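Local coordinates for protein fructuronate-tagaturonate epimerase UxaE from Cohnella laeviribosi in complex with 1 glycerol (Cohnella laeviribosi, PDB 6IL9) that catalyses the epimerization that interconverts fructuronate and tagaturonate, probably with help from the zinc ion bound in its TIM barrel, at residues Glu208-Arg211 with Ser212-Ala216; Phe232-Ala235 with Thr236-Asp240. All blocks are in the same frame, centred on the assembly; numbering follows the deposited sequence.

In the fold
Both contacts are local, contact 1 within one helix, contact 2 where a strand passes through a cap into the next helix; their centres lie about 38 and 34 Å from the centre of the chain. Between strands 178-182 and 267-271 of the eight-stranded TIM barrel the chain makes an excursion that includes helix 208-218, the hairpin of strands 221-225 and 228-232, and helix 234-259. Contact 1 is largely surface, with a water bridging charged groups. Contact 2, partly buried, starts helix 234-259 with an Asp-Thr cap. Their centres are about 12 Å apart and they touch through Leu237 CD2, 3.7 Å from Tyr214 O. Helix 281-293 packs against both.

Contact 1: Glu208-Arg211 with Ser212-Ala216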
loop_
_atom_site.group_PDB
_atom_site.type_symbol
_atom_site.label_atom_id
_atom_site.label_comp_id
_atom_site.label_asym_id
_atom_site.label_seq_id
_atom_site.Cartn_x
_atom_site.Cartn_y
_atom_site.Cartn_z
ATOM N N GLU A 208 4.204 36.802 -17.020
ATOM C CA GLU A 208 5.530 37.287 -16.659
ATOM C C GLU A 208 5.797 37.136 -15.164
ATOM O O GLU A 208 6.935 36.869 -14.758
ATOM C CB GLU A 208 5.706 38.746 -17.075
ATOM C CG GLU A 208 6.882 39.444 -16.382
ATOM C CD GLU A 208 7.330 40.705 -17.095
ATOM O OE1 GLU A 208 6.724 41.035 -18.139
ATOM O OE2 GLU A 208 8.287 41.361 -16.613
ATOM N N SER A 209 4.769 37.314 -14.328
ATOM C CA SER A 209 4.953 37.147 -12.887
ATOM C C SER A 209 5.446 35.744 -12.550
ATOM O O SER A 209 6.235 35.564 -11.615
ATOM C CB SER A 209 3.638 37.433 -12.162
ATOM O OG SER A 209 2.695 36.419 -12.456
ATOM N N VAL A 210 4.960 34.740 -13.284
ATOM C CA VAL A 210 5.402 33.359 -13.102
ATOM C C VAL A 210 6.842 33.205 -13.563
ATOM O O VAL A 210 7.694 32.660 -12.849
ATOM C CB VAL A 210 4.476 32.404 -13.878
ATOM C CG1 VAL A 210 5.034 30.988 -13.890
ATOM C CG2 VAL A 210 3.053 32.448 -13.326
ATOM N N ARG A 211 7.133 33.680 -14.774
ATOM C CA ARG A 211 8.478 33.535 -15.313
ATOM C C ARG A 211 9.488 34.300 -14.475
ATOM O O ARG A 211 10.620 33.837 -14.289
ATOM C CB ARG A 211 8.499 33.988 -16.775
ATOM C CG ARG A 211 7.683 33.079 -17.676
ATOM C CD ARG A 211 7.875 33.421 -19.141
ATOM N NE ARG A 211 6.889 34.390 -19.612
ATOM C CZ ARG A 211 7.134 35.687 -19.766
ATOM N NH1 ARG A 211 8.331 36.178 -19.475
ATOM N NH2 ARG A 211 6.178 36.496 -20.209
ATOM N N SER A 212 9.088 35.441 -13.915
ATOM C CA SER A 212 9.989 36.181 -13.040
ATOM C C SER A 212 10.240 35.427 -11.737
ATOM O O SER A 212 11.379 35.374 -11.254
ATOM C CB SER A 212 9.418 37.571 -12.763
ATOM O OG SER A 212 9.883 38.085 -11.530
ATOM N N HIS A 213 9.193 34.834 -11.157
ATOM C CA HIS A 213 9.356 34.091 -9.909
ATOM C C HIS A 213 10.359 32.957 -10.076
ATOM O O HIS A 213 11.267 32.788 -9.253
ATOM C CB HIS A 213 8.007 33.547 -9.433
ATOM C CG HIS A 213 8.117 32.480 -8.380
ATOM N ND1 HIS A 213 8.331 32.767 -7.048
ATOM C CD2 HIS A 213 8.036 31.128 -8.465
ATOM C CE1 HIS A 213 8.380 31.639 -6.358
ATOM N NE2 HIS A 213 8.207 30.631 -7.194
ATOM N N TYR A 214 10.213 32.167 -11.139
ATOM C CA TYR A 214 11.100 31.023 -11.314
ATOM C C TYR A 214 12.503 31.467 -11.697
ATOM O O TYR A 214 13.489 30.921 -11.193
ATOM C CB TYR A 214 10.528 30.060 -12.351
ATOM C CG TYR A 214 9.503 29.140 -11.741
ATOM C CD1 TYR A 214 9.898 28.035 -11.003
ATOM C CD2 TYR A 214 8.144 29.394 -11.864
ATOM C CE1 TYR A 214 8.977 27.197 -10.425
ATOM C CE2 TYR A 214 7.206 28.554 -11.279
ATOM C CZ TYR A 214 7.634 27.455 -10.563
ATOM O OH TYR A 214 6.729 26.591 -9.974
ATOM N N GLU A 215 12.618 32.471 -12.568
ATOM C CA GLU A 215 13.947 32.880 -13.003
ATOM C C GLU A 215 14.725 33.531 -11.865
ATOM O O GLU A 215 15.918 33.249 -11.684
ATOM C CB GLU A 215 13.833 33.799 -14.219
ATOM C CG GLU A 215 13.428 33.030 -15.458
ATOM C CD GLU A 215 12.900 33.915 -16.556
ATOM O OE1 GLU A 215 12.158 33.407 -17.425
ATOM O OE2 GLU A 215 13.232 35.114 -16.547
ATOM N N ALA A 216 14.063 34.365 -11.056
ATOM C CA ALA A 216 14.750 35.014 -9.942
ATOM C C ALA A 216 15.223 34.010 -8.896
ATOM O O ALA A 216 16.187 34.276 -8.168
ATOM C CB ALA A 216 13.841 36.050 -9.288
HETATM O O HOH W 1 11.238 35.069 -19.632
#
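Arg211 and Glu215, one helical turn apart, face a common water instead of forming a direct ion pair. With CG beside the backbone N (chi1 -72°), Glu215 runs back past the carbonyl of Arg211. Its CB lies 3.2 Å from Arg211 O. Glu215 CG passes the same oxygen at 3.1 Å, and CD still lies close to it. At the tip, OE1 comes to 3.8 Å from Arg211 CB and accepts a hydrogen bond from the water, which in turn accepts from Arg211 NH1. Tyr203 OH is a second partner of OE1, and Arg211 NE bonds Leu206 O; both polar ends thus have partners in the chain that precedes helix 208-218. Val210 and Tyr214 lie side by side, pointing the same way, Val210 CG1 resting 4.0 Å from Tyr214 CD2. The backbone bonds are regular i to i+4, from Ser212 N to Glu208 O (2.7 Å) through Glu215 N to Arg211 O (3.0 Å). Tyr214 is the buried member, meeting Val241 and Ile248 of helix 234-259 and Leu286 of helix 281-293, while His213 NE2 bonds Glu290 and so ties helix 208-218 to helix 281-293.

Contact 2: Phe232-Ala235 with Thr236-Asp240; sequences FDAA and TLMRD
From Phe232, which is extended, the backbone passes through Asp233 into helix 234-259, whose first turn closes with Leu237 N bonded to Asp233 O at 3.0 Å. Asp233 is the N-cap. Its chi1 of 63° sets the carboxylate between its own backbone N and carbonyl carbon, where OD1 takes two bonds from Thr236. Thr236 N reaches Asp233 OD1 on the syn side at 3.0 Å, 33° out of the carboxylate plane, and Thr236 OG1 donates to the same oxygen at 2.5 Å, nearly in line with the C-O bond. This double grip fixes the cap's rotation and satisfies an amide that the first helical turn would otherwise leave without an acceptor; the helix dipole would probably stabilise the negative charge there. One turn farther into the helix, Asp240 meets the edge of the Phe232 ring: Asp240 OD2 lies in the ring plane, 3.6 Å from Phe232 CE2, with ring and carboxylate planes 72° apart. The other carboxylate oxygen of Asp240 bonds Ser283, and Phe285 also touches Phe232. Helix 234-259, which follows strand 228-232 directly through the cap, thus touches helix 196-204 through Met238 and helix 281-293 through Leu237 and Asp240.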
loop_
_atom_site.group_PDB
_atom_site.type_symbol
_atom_site.label_atom_id
_atom_site.label_comp_id
_atom_site.label_asym_id
_atom_site.label_seq_id
_atom_site.Cartn_x
_atom_site.Cartn_y
_atom_site.Cartn_z
ATOM N N PHE A 232 20.651 25.106 -12.490
ATOM C CA PHE A 232 19.566 25.348 -13.436
ATOM C C PHE A 232 20.034 26.361 -14.468
ATOM O O PHE A 232 20.333 27.507 -14.124
ATOM C CB PHE A 232 18.312 25.855 -12.727
ATOM C CG PHE A 232 17.721 24.863 -11.778
ATOM C CD1 PHE A 232 18.154 24.809 -10.464
ATOM C CD2 PHE A 232 16.736 23.982 -12.200
ATOM C CE1 PHE A 232 17.617 23.896 -9.586
ATOM C CE2 PHE A 232 16.187 23.055 -11.321
ATOM C CZ PHE A 232 16.629 23.020 -10.012
ATOM N N ASP A 233 20.112 25.932 -15.722
ATOM C CA ASP A 233 20.212 26.872 -16.822
ATOM C C ASP A 233 18.809 27.109 -17.379
ATOM O O ASP A 233 17.833 26.499 -16.938
ATOM C CB ASP A 233 21.192 26.369 -17.883
ATOM C CG ASP A 233 20.756 25.073 -18.519
ATOM O OD1 ASP A 233 19.710 24.522 -18.128
ATOM O OD2 ASP A 233 21.469 24.589 -19.423
ATOM N N ALA A 234 18.698 28.003 -18.365
ATOM C CA ALA A 234 17.377 28.371 -18.862
ATOM C C ALA A 234 16.642 27.170 -19.438
ATOM O O ALA A 234 15.451 26.976 -19.165
ATOM C CB ALA A 234 17.499 29.484 -19.904
ATOM N N ALA A 235 17.338 26.341 -20.221
ATOM C CA ALA A 235 16.676 25.227 -20.890
ATOM C C ALA A 235 16.105 24.224 -19.891
ATOM O O ALA A 235 14.979 23.743 -20.063
ATOM C CB ALA A 235 17.647 24.537 -21.846
ATOM N N THR A 236 16.869 23.880 -18.851
ATOM C CA THR A 236 16.357 22.937 -17.859
ATOM C C THR A 236 15.243 23.566 -17.022
ATOM O O THR A 236 14.218 22.923 -16.765
ATOM C CB THR A 236 17.495 22.436 -16.968
ATOM O OG1 THR A 236 18.158 23.551 -16.362
ATOM C CG2 THR A 236 18.498 21.646 -17.789
ATOM N N LEU A 237 15.419 24.826 -16.615
ATOM C CA LEU A 237 14.396 25.518 -15.829
ATOM C C LEU A 237 13.074 25.601 -16.586
ATOM O O LEU A 237 12.012 25.287 -16.034
ATOM C CB LEU A 237 14.883 26.914 -15.442
ATOM C CG LEU A 237 13.931 27.763 -14.585
ATOM C CD1 LEU A 237 13.534 27.012 -13.326
ATOM C CD2 LEU A 237 14.511 29.122 -14.223
ATOM N N MET A 238 13.116 26.014 -17.858
ATOM C CA MET A 238 11.882 26.152 -18.631
ATOM C C MET A 238 11.158 24.825 -18.772
ATOM O O MET A 238 9.927 24.760 -18.645
ATOM C CB MET A 238 12.185 26.719 -20.020
ATOM C CG MET A 238 12.622 28.136 -19.998
ATOM S SD MET A 238 12.645 28.946 -21.632
ATOM C CE MET A 238 13.434 30.408 -21.043
ATOM N N ARG A 239 11.893 23.756 -19.076
ATOM C CA ARG A 239 11.234 22.466 -19.182
ATOM C C ARG A 239 10.632 22.060 -17.842
ATOM O O ARG A 239 9.483 21.611 -17.784
ATOM C CB ARG A 239 12.216 21.415 -19.693
ATOM C CG ARG A 239 11.537 20.152 -20.156
ATOM C CD ARG A 239 12.553 19.099 -20.577
ATOM N NE ARG A 239 13.304 19.493 -21.769
ATOM C CZ ARG A 239 12.873 19.325 -23.016
ATOM N NH1 ARG A 239 11.685 18.783 -23.244
ATOM N NH2 ARG A 239 13.634 19.705 -24.035
ATOM N N ASP A 240 11.386 22.229 -16.751
ATOM C CA ASP A 240 10.881 21.866 -15.427
ATOM C C ASP A 240 9.591 22.611 -15.091
ATOM O O ASP A 240 8.643 22.017 -14.567
ATOM C CB ASP A 240 11.932 22.150 -14.356
ATOM C CG ASP A 240 12.968 21.049 -14.241
ATOM O OD1 ASP A 240 12.724 19.937 -14.756
ATOM O OD2 ASP A 240 14.021 21.308 -13.622
#